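Local coordinates for myosin-I heavy chain (Dictyostelium discoideum, PDB 5EJR), which moves along actin as an ATP-driven motor in early phagocytosis and adhesion, this chain being its C-terminal MyTH4-FERM tail domain, at residues Val368-Val372 / Leu373-Ile377. Sequence-based numbering, arbitrary orientation.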
loop_
_atom_site.group_PDB
_atom_site.type_symbol
_atom_site.label_atom_id
_atom_site.label_comp_id
_atom_site.label_asym_id
_atom_site.label_seq_id
_atom_site.Cartn_x
_atom_site.Cartn_y
_atom_site.Cartn_z
ATOM N N VAL A 368 -27.188 11.989 26.029
ATOM C CA VAL A 368 -27.466 12.626 24.731
ATOM C C VAL A 368 -26.313 13.579 24.363
ATOM O O VAL A 368 -25.859 13.552 23.217
ATOM C CB VAL A 368 -28.867 13.311 24.702
ATOM C CG1 VAL A 368 -29.078 14.117 23.420
ATOM C CG2 VAL A 368 -29.980 12.268 24.855
ATOM N N VAL A 369 -25.819 14.377 25.333
ATOM C CA VAL A 369 -24.711 15.331 25.117
ATOM C C VAL A 369 -23.439 14.602 24.628
ATOM O O VAL A 369 -22.803 15.066 23.672
ATOM C CB VAL A 369 -24.433 16.239 26.343
ATOM C CG1 VAL A 369 -23.155 17.078 26.157
ATOM C CG2 VAL A 369 -25.627 17.129 26.635
ATOM N N ARG A 370 -23.129 13.430 25.239
ATOM C CA ARG A 370 -21.973 12.609 24.856
ATOM C C ARG A 370 -22.076 12.060 23.413
ATOM O O ARG A 370 -21.076 11.662 22.867
ATOM C CB ARG A 370 -21.799 11.436 25.826
ATOM C CG ARG A 370 -21.556 11.849 27.268
ATOM C CD ARG A 370 -20.350 12.765 27.451
ATOM N NE ARG A 370 -19.086 12.162 26.999
ATOM C CZ ARG A 370 -18.372 11.266 27.674
ATOM N NH1 ARG A 370 -18.825 10.768 28.817
ATOM N NH2 ARG A 370 -17.226 10.831 27.191
ATOM N N GLN A 371 -23.273 11.985 22.829
ATOM C CA GLN A 371 -23.426 11.479 21.457
ATOM C C GLN A 371 -23.100 12.566 20.415
ATOM O O GLN A 371 -23.006 12.262 19.213
ATOM C CB GLN A 371 -24.868 11.003 21.246
ATOM C CG GLN A 371 -25.303 9.782 22.098
ATOM C CD GLN A 371 -26.752 9.437 21.786
ATOM O OE1 GLN A 371 -27.704 10.155 22.145
ATOM N NE2 GLN A 371 -26.948 8.379 21.023
ATOM N N VAL A 372 -22.994 13.826 20.845
ATOM C CA VAL A 372 -22.857 14.955 19.914
ATOM C C VAL A 372 -21.725 15.954 20.212
ATOM O O VAL A 372 -21.519 16.890 19.413
ATOM C CB VAL A 372 -24.211 15.714 19.757
ATOM C CG1 VAL A 372 -25.288 14.790 19.208
ATOM C CG2 VAL A 372 -24.655 16.382 21.074
ATOM N N LEU A 373 -20.981 15.776 21.309
ATOM C CA LEU A 373 -19.855 16.678 21.562
ATOM C C LEU A 373 -18.633 15.828 21.796
ATOM O O LEU A 373 -18.742 14.880 22.577
ATOM C CB LEU A 373 -20.050 17.532 22.816
ATOM C CG LEU A 373 -20.879 18.765 22.784
ATOM C CD1 LEU A 373 -20.818 19.417 24.166
ATOM C CD2 LEU A 373 -20.396 19.772 21.676
ATOM N N PRO A 374 -17.458 16.141 21.195
ATOM C CA PRO A 374 -16.255 15.339 21.507
ATOM C C PRO A 374 -15.726 15.724 22.895
ATOM O O PRO A 374 -15.953 16.854 23.337
ATOM C CB PRO A 374 -15.252 15.768 20.428
ATOM C CG PRO A 374 -15.652 17.178 20.102
ATOM C CD PRO A 374 -17.155 17.247 20.259
ATOM N N ASP A 375 -14.947 14.838 23.538
ATOM C CA ASP A 375 -14.361 15.114 24.871
ATOM C C ASP A 375 -13.531 16.379 24.907
ATOM O O ASP A 375 -13.583 17.115 25.887
ATOM C CB ASP A 375 -13.506 13.928 25.347
ATOM C CG ASP A 375 -14.295 12.672 25.657
ATOM O OD1 ASP A 375 -15.560 12.716 25.583
ATOM O OD2 ASP A 375 -13.667 11.649 25.969
ATOM N N GLN A 376 -12.761 16.646 23.832
ATOM C CA GLN A 376 -11.883 17.815 23.711
ATOM C C GLN A 376 -12.617 19.153 23.943
ATOM O O GLN A 376 -12.103 20.043 24.619
ATOM C CB GLN A 376 -11.173 17.783 22.337
ATOM C CG GLN A 376 -10.177 16.629 22.180
ATOM C CD GLN A 376 -10.732 15.286 21.714
ATOM O OE1 GLN A 376 -11.954 15.028 21.673
ATOM N NE2 GLN A 376 -9.817 14.380 21.360
ATOM N N ILE A 377 -13.857 19.263 23.442
ATOM C CA ILE A 377 -14.719 20.438 23.619
ATOM C C ILE A 377 -15.434 20.343 24.993
ATOM O O ILE A 377 -15.559 21.339 25.696
ATOM C CB ILE A 377 -15.760 20.446 22.449
ATOM C CG1 ILE A 377 -15.093 20.705 21.042
ATOM C CG2 ILE A 377 -16.920 21.393 22.707
ATOM C CD1 ILE A 377 -14.478 21.991 20.843
HETATM O O HOH W 1 -17.982 13.272 24.581
#
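R370 and D375 close the outer side of the turn between two short helices with a salt bridge, NH2 standing 3.0 Å from OD1. The bond is bent (138° at the hydrogen): NH2 comes to OD1 from the syn side, somewhat out of the carboxylate plane, and the two flat groups are turned 50° against each other. R370 reaches this place because its chain folds back at chi2 and chi3. A water lying in the guanidinium plane accepts from R370 NE and donates to D375 OD1 and to L373 O, each 2.7 Å from the water oxygen, so OD1 is gripped twice and the carbonyl at the bend has a partner. The site belongs to the helical central lobe of the FERM domain, between helix 366-370 and helix 375-378, with P374 at the N-cap of the latter. V369 O serves two amides in that passage, V372 N at 3.1 Å and, through a weak bond, L373 N. Two later carbonyls bond to helix 317-332, Q371 O to R328 NH2 and V372 O to W331 NE1. On the inner side L373 lies alongside V369, CD1 3.9 Å from V369 CG1, and also touches W331 and W386. An alanine in place of L373 would probably leave a gap between V369 and the side chains of W331 and W386.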